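Aspartate Carbamoyltransferase Regulatory Chain (Moritella profunda, PDB 2BE7) forms the regulatory subunit of aspartate carbamoyltransferase, probably binding nucleotide effectors in its allosteric domain and meeting the catalytic chains through its zinc-binding domain. Local coordinates at residues D[18-23]-D[75-80]; D[68-73]-D[94-99]; D[106-111]-D[142-147]; D[121-126]-D[136-141]. All coordinates share one frame; numbering follows the deposited sequence.

Interaction 1. Residues D[18-23]-D[75-80]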
# COMPACT_ATOMS: atom_id res chain seq x y z
N ASP D 18 -17.66 -52.04 21.60
CA ASP D 18 -19.11 -52.07 21.76
C ASP D 18 -19.60 -50.78 22.42
O ASP D 18 -18.81 -50.01 22.95
CB ASP D 18 -19.51 -53.28 22.61
CG ASP D 18 -20.95 -53.71 22.39
OD1 ASP D 18 -21.87 -52.94 22.74
OD2 ASP D 18 -21.17 -54.83 21.89
N HIS D 19 -20.90 -50.56 22.34
CA HIS D 19 -21.60 -49.44 22.99
C HIS D 19 -21.19 -48.06 22.49
O HIS D 19 -21.28 -47.06 23.20
CB HIS D 19 -21.50 -49.54 24.52
CG HIS D 19 -22.25 -50.71 25.07
ND1 HIS D 19 -21.64 -51.87 25.46
CD2 HIS D 19 -23.58 -50.90 25.26
CE1 HIS D 19 -22.55 -52.73 25.89
NE2 HIS D 19 -23.74 -52.16 25.78
N ILE D 20 -20.78 -48.03 21.23
CA ILE D 20 -20.46 -46.79 20.54
C ILE D 20 -21.83 -46.19 20.18
O ILE D 20 -22.72 -46.92 19.76
CB ILE D 20 -19.65 -47.05 19.23
CG1 ILE D 20 -18.45 -47.98 19.48
CG2 ILE D 20 -19.16 -45.73 18.63
CD1 ILE D 20 -17.88 -48.57 18.19
N PRO D 21 -22.01 -44.87 20.36
CA PRO D 21 -23.31 -44.29 20.01
C PRO D 21 -23.48 -44.06 18.50
O PRO D 21 -22.53 -43.64 17.82
CB PRO D 21 -23.32 -42.96 20.77
CG PRO D 21 -21.90 -42.57 20.87
CD PRO D 21 -21.08 -43.85 20.86
N SER D 22 -24.68 -44.34 18.01
CA SER D 22 -25.02 -44.25 16.58
C SER D 22 -24.66 -42.89 16.00
O SER D 22 -25.26 -41.87 16.38
CB SER D 22 -26.50 -44.53 16.36
N GLY D 23 -23.70 -42.88 15.09
CA GLY D 23 -23.23 -41.66 14.45
C GLY D 23 -21.74 -41.48 14.66
O GLY D 23 -21.01 -41.17 13.72
N LEU D 75 -13.39 -40.20 24.02
CA LEU D 75 -13.97 -38.89 23.71
C LEU D 75 -15.03 -38.94 22.60
O LEU D 75 -15.95 -38.13 22.57
CB LEU D 75 -12.84 -37.90 23.36
CG LEU D 75 -12.16 -37.35 24.62
CD1 LEU D 75 -10.68 -37.10 24.40
CD2 LEU D 75 -12.87 -36.07 25.11
N LEU D 76 -14.90 -39.91 21.69
CA LEU D 76 -15.91 -40.14 20.65
C LEU D 76 -17.05 -41.04 21.14
O LEU D 76 -18.15 -41.02 20.56
CB LEU D 76 -15.27 -40.75 19.41
CG LEU D 76 -14.33 -39.83 18.63
CD1 LEU D 76 -13.61 -40.66 17.58
CD2 LEU D 76 -15.07 -38.66 18.00
N ALA D 77 -16.78 -41.82 22.18
CA ALA D 77 -17.74 -42.78 22.73
C ALA D 77 -17.30 -43.22 24.13
O ALA D 77 -16.81 -44.34 24.30
CB ALA D 77 -17.85 -43.99 21.82
N PRO D 78 -17.46 -42.33 25.13
CA PRO D 78 -16.99 -42.60 26.50
C PRO D 78 -17.39 -43.96 27.11
O PRO D 78 -16.59 -44.55 27.84
CB PRO D 78 -17.61 -41.45 27.33
CG PRO D 78 -18.49 -40.69 26.40
CD PRO D 78 -18.04 -40.98 25.01
N ASN D 79 -18.59 -44.44 26.78
CA ASN D 79 -19.17 -45.62 27.44
C ASN D 79 -18.95 -46.93 26.67
O ASN D 79 -19.84 -47.77 26.61
CB ASN D 79 -20.68 -45.41 27.63
CG ASN D 79 -21.02 -44.01 28.13
OD1 ASN D 79 -20.75 -43.66 29.28
ND2 ASN D 79 -21.62 -43.21 27.26
N ALA D 80 -17.77 -47.11 26.10
CA ALA D 80 -17.56 -48.18 25.12
C ALA D 80 -16.72 -49.34 25.65
O ALA D 80 -15.53 -49.18 25.92
CB ALA D 80 -16.93 -47.62 23.86
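His-19 and Ile-20, at the end of strand 14-20, run past the type I turn from Ala-77 to Ala-80, with the CA atoms of His-19 and Ala-80 4.7 Å apart and those of Ile-20 and Ala-77 5.3 Å apart. No hydrogen bond joins the two segments here. The left-handed backbone conformation of His-19 (phi 64°) turns the chain as the strand ends. Ala-77 CB is met by two apolar groups: it points at the strand, and the ring atom Pro-21 CD lies 3.4 Å from Ala-77 CB, while Ile-20 CG2 approaches the same CB at 3.9 Å. With CG2 anti to its backbone N, Ile-20 places this methyl beside its carbonyl carbon, on the side facing Ala-77 CB; its side chain also packs on Ile-58 of strand 56-61. Alanine suits the turn because its small methyl lets the backbones come this close; Pro-21 presents a compact apolar ring without a backbone N-H to satisfy. At the other end Ala-80 is equally short, and its CB rests 3.2 Å from Asp-18 O. His-19 sets its CB beside Asn-79 O, at 3.2 Å, but the imidazole then leads away, as befits a polar ring at the surface. Just before the turn, Leu-76 packs on Ile-28, Leu-31 and Phe-32 of helix 25-32. Just beyond the contact Asp-18 pairs with Thr-81 by backbone hydrogen bonds, and strands 14-20 and 82-86 then run side by side: this is the entry of a connecting loop into the central antiparallel sheet of the allosteric domain, whose middle strand is 14-20.

Interaction 2. Residues D[68-73]-D[94-99]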
# COMPACT_ATOMS: atom_id res chain seq x y z
N SER D 68 -4.53 -48.29 27.32
CA SER D 68 -4.24 -46.87 27.10
C SER D 68 -4.56 -46.41 25.67
O SER D 68 -4.89 -45.24 25.46
CB SER D 68 -2.78 -46.56 27.43
OG SER D 68 -2.63 -45.21 27.85
N GLN D 69 -4.45 -47.32 24.71
CA GLN D 69 -4.77 -47.03 23.31
C GLN D 69 -6.28 -46.88 23.12
O GLN D 69 -6.75 -45.95 22.45
CB GLN D 69 -4.26 -48.14 22.40
CG GLN D 69 -2.79 -48.05 22.07
CD GLN D 69 -2.37 -49.12 21.09
OE1 GLN D 69 -2.30 -50.30 21.44
NE2 GLN D 69 -2.10 -48.73 19.86
N ALA D 70 -7.01 -47.82 23.70
CA ALA D 70 -8.48 -47.81 23.69
C ALA D 70 -9.03 -46.56 24.37
O ALA D 70 -10.08 -46.04 23.98
CB ALA D 70 -9.02 -49.06 24.39
N ASN D 71 -8.32 -46.09 25.39
CA ASN D 71 -8.70 -44.89 26.12
C ASN D 71 -8.76 -43.61 25.27
O ASN D 71 -9.45 -42.66 25.65
CB ASN D 71 -7.79 -44.68 27.34
CG ASN D 71 -8.30 -45.38 28.58
OD1 ASN D 71 -8.80 -46.51 28.51
ND2 ASN D 71 -8.18 -44.71 29.73
N GLN D 72 -8.06 -43.57 24.14
CA GLN D 72 -8.17 -42.45 23.20
C GLN D 72 -9.59 -42.31 22.64
O GLN D 72 -10.06 -41.21 22.37
CB GLN D 72 -7.17 -42.59 22.06
CG GLN D 72 -5.72 -42.35 22.47
CD GLN D 72 -5.42 -40.88 22.74
OE1 GLN D 72 -4.71 -40.23 21.98
NE2 GLN D 72 -5.97 -40.36 23.83
N LEU D 73 -10.26 -43.46 22.50
CA LEU D 73 -11.62 -43.53 21.98
C LEU D 73 -12.66 -42.91 22.91
O LEU D 73 -13.75 -42.56 22.49
CB LEU D 73 -12.01 -44.99 21.73
CG LEU D 73 -11.07 -45.87 20.89
CD1 LEU D 73 -11.64 -47.29 20.76
CD2 LEU D 73 -10.83 -45.26 19.52
N HIS D 94 -11.67 -54.34 28.97
CA HIS D 94 -11.24 -52.97 29.29
C HIS D 94 -12.37 -51.98 29.01
O HIS D 94 -12.89 -51.92 27.88
CB HIS D 94 -10.00 -52.57 28.48
CG HIS D 94 -8.78 -53.38 28.81
N SER D 95 -12.78 -51.24 30.03
CA SER D 95 -13.68 -50.09 29.85
C SER D 95 -12.81 -48.85 29.70
O SER D 95 -11.59 -48.91 29.86
CB SER D 95 -14.63 -49.94 31.03
OG SER D 95 -15.66 -50.91 30.95
N LEU D 96 -13.45 -47.73 29.39
CA LEU D 96 -12.71 -46.49 29.11
C LEU D 96 -12.86 -45.46 30.22
O LEU D 96 -13.95 -45.24 30.75
CB LEU D 96 -13.19 -45.88 27.80
CG LEU D 96 -13.34 -46.83 26.61
CD1 LEU D 96 -13.72 -46.04 25.36
CD2 LEU D 96 -12.07 -47.63 26.37
N THR D 97 -11.73 -44.85 30.58
CA THR D 97 -11.71 -43.58 31.29
C THR D 97 -11.04 -42.57 30.37
O THR D 97 -10.25 -42.94 29.49
CB THR D 97 -10.89 -43.62 32.61
OG1 THR D 97 -11.16 -44.84 33.31
CG2 THR D 97 -11.26 -42.43 33.51
N LEU D 98 -11.35 -41.30 30.58
CA LEU D 98 -10.71 -40.21 29.86
C LEU D 98 -9.19 -40.30 30.05
O LEU D 98 -8.73 -40.50 31.18
CB LEU D 98 -11.24 -38.87 30.38
CG LEU D 98 -11.72 -37.84 29.35
CD1 LEU D 98 -12.70 -38.43 28.34
CD2 LEU D 98 -12.36 -36.67 30.07
N PRO D 99 -8.40 -40.19 28.96
CA PRO D 99 -6.95 -40.22 29.11
C PRO D 99 -6.44 -38.85 29.53
O PRO D 99 -7.22 -37.92 29.69
CB PRO D 99 -6.46 -40.56 27.70
CG PRO D 99 -7.47 -39.96 26.81
CD PRO D 99 -8.79 -40.00 27.55
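Ala-70, on helix 67-70, points its methyl at the branched end of Leu-96, with Ala-70 CB 3.9 Å from Leu-96 CD2. A small residue lets the 94-99 loop lie close to the helix. Asn-71 comes next and brings its amide up to the loop backbone: Asn-71 ND2 is 2.7 Å from Thr-97 O, but the angle is too poor for a hydrogen bond, so the contact is polar proximity. Its own carbonyl meets the ring of Pro-99, with Asn-71 O to Pro-99 CD at 3.3 Å. Replacing Asn-71 with an alanine would probably open a gap beside Thr-97 and leave the Thr-97 carbonyl without its polar neighbour. Gln-72 bends at its second torsion (chi2 -72°), and the Gln-72 and Pro-99 side chains cross at about a right angle, with Gln-72 NE2 3.4 Å from Pro-99 CG. That NE2 gives to Glu-101 O, and OE1 takes the N-H of Glu-103. Leu-73 adds its CB, 4.1 Å from Leu-96 CD1, and packs on Phe-32 of helix 25-32. Asn-71, Leu-96 and Pro-99 make most of the contact; polar and apolar surfaces meet without a hydrogen bond between the segments, which implies that the loop's fit to helix 67-70 and the residues after it rests on close packing.

Interaction 3. Residues D[106-111]-D[142-147]. With ZN (zinc ion), chain J.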
# COMPACT_ATOMS: atom_id res chain seq x y z
N PHE D 106 -8.48 -34.43 16.81
CA PHE D 106 -9.27 -33.20 16.60
C PHE D 106 -8.41 -32.00 16.22
O PHE D 106 -7.29 -31.84 16.71
CB PHE D 106 -10.04 -32.84 17.87
CG PHE D 106 -10.89 -33.97 18.41
CD1 PHE D 106 -10.52 -34.64 19.58
CD2 PHE D 106 -12.07 -34.36 17.77
CE1 PHE D 106 -11.30 -35.67 20.08
CE2 PHE D 106 -12.84 -35.38 18.25
CZ PHE D 106 -12.46 -36.04 19.42
N PRO D 107 -8.95 -31.12 15.36
CA PRO D 107 -8.24 -29.90 15.06
C PRO D 107 -8.53 -28.91 16.18
O PRO D 107 -9.56 -29.00 16.82
CB PRO D 107 -8.89 -29.45 13.75
CG PRO D 107 -10.28 -29.87 13.88
CD PRO D 107 -10.25 -31.16 14.68
N CYS D 108 -7.62 -27.98 16.40
CA CYS D 108 -7.82 -26.93 17.40
C CYS D 108 -8.96 -25.97 17.02
O CYS D 108 -9.03 -25.49 15.89
CB CYS D 108 -6.53 -26.13 17.56
SG CYS D 108 -6.55 -25.03 18.91
N PRO D 109 -9.90 -25.74 17.95
CA PRO D 109 -10.94 -24.73 17.68
C PRO D 109 -10.43 -23.31 17.46
O PRO D 109 -11.18 -22.50 16.90
CB PRO D 109 -11.82 -24.79 18.93
CG PRO D 109 -11.55 -26.12 19.53
CD PRO D 109 -10.12 -26.42 19.23
N ASN D 110 -9.19 -23.01 17.90
CA ASN D 110 -8.58 -21.68 17.71
C ASN D 110 -8.10 -21.51 16.27
O ASN D 110 -7.17 -22.20 15.88
CB ASN D 110 -7.42 -21.49 18.71
CG ASN D 110 -6.50 -20.26 18.40
OD1 ASN D 110 -6.84 -19.39 17.61
ND2 ASN D 110 -5.32 -20.23 19.04
N SER D 111 -8.71 -20.61 15.50
CA SER D 111 -8.38 -20.52 14.06
C SER D 111 -6.97 -20.00 13.80
O SER D 111 -6.37 -20.31 12.78
CB SER D 111 -9.39 -19.67 13.30
OG SER D 111 -9.65 -18.47 13.99
N LYS D 142 -4.64 -22.56 24.59
CA LYS D 142 -6.01 -22.18 24.89
C LYS D 142 -6.80 -23.42 25.31
O LYS D 142 -6.46 -24.54 24.93
CB LYS D 142 -6.63 -21.48 23.69
CG LYS D 142 -5.79 -20.32 23.22
CD LYS D 142 -6.60 -19.17 22.62
CE LYS D 142 -5.74 -17.91 22.55
NZ LYS D 142 -5.15 -17.53 23.88
N THR D 143 -7.84 -23.22 26.11
CA THR D 143 -8.63 -24.34 26.64
C THR D 143 -10.07 -24.31 26.12
O THR D 143 -10.71 -23.26 26.11
CB THR D 143 -8.61 -24.34 28.18
OG1 THR D 143 -7.29 -24.03 28.64
CG2 THR D 143 -9.05 -25.69 28.72
N PHE D 144 -10.55 -25.46 25.68
CA PHE D 144 -11.91 -25.59 25.12
C PHE D 144 -12.67 -26.74 25.74
O PHE D 144 -12.11 -27.79 26.02
CB PHE D 144 -11.84 -25.84 23.62
CG PHE D 144 -11.17 -24.75 22.87
CD1 PHE D 144 -9.86 -24.90 22.43
CD2 PHE D 144 -11.85 -23.57 22.59
CE1 PHE D 144 -9.23 -23.88 21.72
CE2 PHE D 144 -11.24 -22.55 21.89
CZ PHE D 144 -9.93 -22.71 21.45
N SER D 145 -13.97 -26.56 25.92
CA SER D 145 -14.84 -27.60 26.47
C SER D 145 -15.04 -28.73 25.45
O SER D 145 -15.37 -28.47 24.29
CB SER D 145 -16.18 -27.00 26.86
OG SER D 145 -16.59 -26.08 25.88
N LYS D 146 -14.86 -29.98 25.90
CA LYS D 146 -14.91 -31.16 25.03
C LYS D 146 -15.90 -30.97 23.87
O LYS D 146 -15.51 -31.08 22.71
CB LYS D 146 -15.27 -32.43 25.82
N ASP D 147 -17.14 -30.63 24.20
CA ASP D 147 -18.22 -30.45 23.22
C ASP D 147 -17.82 -29.51 22.08
O ASP D 147 -18.01 -29.83 20.92
CB ASP D 147 -19.49 -29.92 23.89
CG ASP D 147 -20.21 -30.99 24.73
OD1 ASP D 147 -19.80 -32.17 24.72
OD2 ASP D 147 -21.20 -30.64 25.40
ZN ZN J . -4.42 -24.67 19.37
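Phe-144 reaches from strand 143-145 toward Pro-109, its CG anti to its own carbonyl carbon (chi1 -60°), which aims the ring at the loop 106-111. Starting at the backbone, Phe-144 CB lies 4.1 Å from Pro-109 CG. Next out, Phe-144 CG is 3.6 Å from the same Pro-109 CG, and Phe-144 CD1 is also approached by Pro-109 CD. Over the middle of the ring stands Pro-109 CB, 3.6 Å from the centroid and only 6° off the normal, a CH-pi contact in which the CH groups of the puckered proline ring sit on the aromatic face. Further along, Phe-144 CE1 passes 4.0 Å from Cys-108 SG, an oblique sulfur-aromatic contact. At the tip, Phe-144 CZ lies 3.6 Å from Asn-110 N. The loop is one arm of the four-cysteine zinc site that organises the metal-binding domain: Cys-108 SG binds the zinc ion at 2.2 Å, with Cys-113, Cys-137 and Cys-140 completing it. The thiolate also accepts the N-H of Asn-110, at 3.5 Å from Asn-110 N to Cys-108 SG, an N-H...S bond of the kind common around zinc-bound cysteines, which probably eases its negative charge. With an alanine in place of Phe-144, Pro-109 would probably lose the face it rests on, leaving the loop that carries Cys-108 less firmly placed. Beyond the tip, Asn-110 ND2 touches Lys-142 CD where the two side chains cross at a slant; Asn-110 OD1 takes the N-H of Asn-112, and ND2 bonds an acidic side chain of a neighbouring chain. Pro-109 is covered in turn by Ile-148 and Val-149 of helix 146-150.

Interaction 4. Residues D[121-126]-D[136-141]. With ZN (zinc ion), chain J.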
# COMPACT_ATOMS: atom_id res chain seq x y z
N THR D 121 1.13 -32.95 14.56
CA THR D 121 0.01 -33.72 15.08
C THR D 121 -0.73 -32.91 16.15
O THR D 121 -0.10 -32.35 17.05
CB THR D 121 0.52 -35.07 15.64
OG1 THR D 121 0.20 -36.10 14.70
CG2 THR D 121 -0.08 -35.42 17.00
N SER D 122 -2.06 -32.84 16.06
CA SER D 122 -2.83 -32.07 17.05
C SER D 122 -2.75 -32.75 18.42
O SER D 122 -2.67 -33.98 18.51
CB SER D 122 -4.28 -31.91 16.63
OG SER D 122 -4.97 -33.14 16.74
N SER D 123 -2.80 -31.94 19.47
CA SER D 123 -2.56 -32.44 20.82
C SER D 123 -3.20 -31.59 21.91
O SER D 123 -2.85 -30.41 22.09
CB SER D 123 -1.06 -32.53 21.09
OG SER D 123 -0.81 -33.03 22.40
N PHE D 124 -4.12 -32.21 22.64
CA PHE D 124 -4.83 -31.56 23.75
C PHE D 124 -4.63 -32.35 25.01
O PHE D 124 -4.58 -33.57 24.96
CB PHE D 124 -6.32 -31.50 23.47
CG PHE D 124 -6.67 -30.89 22.16
CD1 PHE D 124 -6.69 -31.66 21.01
CD2 PHE D 124 -6.98 -29.54 22.06
CE1 PHE D 124 -7.01 -31.11 19.79
CE2 PHE D 124 -7.30 -28.98 20.84
CZ PHE D 124 -7.31 -29.77 19.70
N SER D 125 -4.54 -31.66 26.14
CA SER D 125 -4.52 -32.34 27.43
C SER D 125 -5.84 -32.11 28.14
O SER D 125 -6.48 -31.06 27.96
CB SER D 125 -3.34 -31.89 28.30
OG SER D 125 -3.34 -30.49 28.48
N ILE D 126 -6.24 -33.10 28.94
CA ILE D 126 -7.59 -33.19 29.48
C ILE D 126 -7.59 -33.06 31.00
O ILE D 126 -7.33 -34.01 31.73
CB ILE D 126 -8.25 -34.53 29.08
CG1 ILE D 126 -8.20 -34.73 27.57
CG2 ILE D 126 -9.70 -34.59 29.57
CD1 ILE D 126 -8.04 -36.17 27.16
N LYS D 136 -7.16 -28.55 26.69
CA LYS D 136 -6.18 -27.48 26.53
C LYS D 136 -5.18 -27.89 25.46
O LYS D 136 -4.51 -28.92 25.58
CB LYS D 136 -5.46 -27.17 27.84
CG LYS D 136 -4.55 -25.95 27.74
CD LYS D 136 -3.76 -25.75 29.00
CE LYS D 136 -2.47 -25.02 28.75
NZ LYS D 136 -1.65 -24.98 29.99
N CYS D 137 -5.08 -27.06 24.44
CA CYS D 137 -4.23 -27.32 23.28
C CYS D 137 -2.74 -27.18 23.60
O CYS D 137 -2.29 -26.18 24.13
CB CYS D 137 -4.60 -26.35 22.17
SG CYS D 137 -3.48 -26.35 20.81
N LYS D 138 -1.98 -28.22 23.26
CA LYS D 138 -0.53 -28.24 23.47
C LYS D 138 0.20 -27.05 22.82
O LYS D 138 1.12 -26.51 23.39
CB LYS D 138 0.01 -29.56 22.92
CG LYS D 138 1.52 -29.75 22.93
CD LYS D 138 1.90 -30.88 21.96
CE LYS D 138 3.39 -31.12 21.85
NZ LYS D 138 3.75 -31.20 20.41
N TYR D 139 -0.24 -26.66 21.64
CA TYR D 139 0.41 -25.56 20.93
C TYR D 139 -0.08 -24.18 21.40
O TYR D 139 0.64 -23.52 22.13
CB TYR D 139 0.28 -25.77 19.41
CG TYR D 139 1.06 -26.97 18.94
CD1 TYR D 139 2.40 -26.85 18.62
CD2 TYR D 139 0.47 -28.22 18.85
CE1 TYR D 139 3.13 -27.95 18.21
CE2 TYR D 139 1.19 -29.32 18.45
CZ TYR D 139 2.53 -29.17 18.12
OH TYR D 139 3.29 -30.25 17.73
N CYS D 140 -1.28 -23.76 21.02
CA CYS D 140 -1.78 -22.42 21.40
C CYS D 140 -2.09 -22.20 22.88
O CYS D 140 -2.34 -21.06 23.29
CB CYS D 140 -3.02 -22.04 20.60
SG CYS D 140 -4.47 -23.00 20.96
N GLU D 141 -2.13 -23.27 23.65
CA GLU D 141 -2.35 -23.22 25.10
C GLU D 141 -3.72 -22.67 25.54
O GLU D 141 -3.96 -22.42 26.74
CB GLU D 141 -1.19 -22.50 25.79
CG GLU D 141 0.05 -23.36 25.85
CD GLU D 141 1.24 -22.67 26.46
OE1 GLU D 141 2.14 -22.26 25.70
OE2 GLU D 141 1.26 -22.53 27.71
ZN ZN J . -4.42 -24.67 19.37
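Phe-124 holds its CG anti to the carbonyl carbon (chi1 -53°), which lays the ring against CA and CB of Cys-137, while Cys-137 turns SG anti to its backbone N (chi1 170°), swinging the sulfur to the metal. The two share a face of the sheet because they are directly paired across it. The meeting is oblique, Cys-137 SG standing 5.3 Å from the Phe-124 ring centroid and 37° off its normal, with Phe-124 CD2 4.0 Å from Cys-137 CB. The apolar ring thus packs against a zinc ligand: Cys-137 SG binds the ion at 2.4 Å and Cys-140 SG at 2.3 Å. The zinc site lies at the open end of an antiparallel beta hairpin, strands 124-129 and 132-137, away from its turn. Phe-124 and Cys-137 are a non-hydrogen-bonded pair, Ser-125 and Lys-136 a hydrogen-bonded one: Ser-125 N gives to Lys-136 O at 2.8 Å, and Lys-136 N to Ser-125 O at 2.9 Å. Lys-138 N gives a nearly straight bond to Ser-123 O, 2.6 Å, continuing the backbone pairing one residue past Cys-137, into the segment that carries Cys-140. The Lys-138 chain runs alongside the small Ser-123 side chain, and its NZ forms a salt bridge with an acidic side chain of a neighbouring chain. Thr-121 O meets the Tyr-139 ring at its edge, 3.6 Å from Tyr-139 CE2.

Overall arrangement
From the N terminus, strand 14-20 opens interaction 1, which closes on the loop 75-80 after two helices and two strands. Before it closes, interaction 2 has opened on helix 67-70, so the two cross; interaction 2 closes at 94-99, past the last strand of the allosteric sheet. Leu-96 touches both Ala-77 and Ala-80. The chain then enters the zinc domain, where interaction 3 spans 106-111 to 142-147 and encloses interaction 4, the hairpin; both share the zinc ion and neighbouring strands of one sheet. The domains meet where Leu-75, Leu-98 and Pro-99 pack on Ile-126, and Leu-76 on Phe-106.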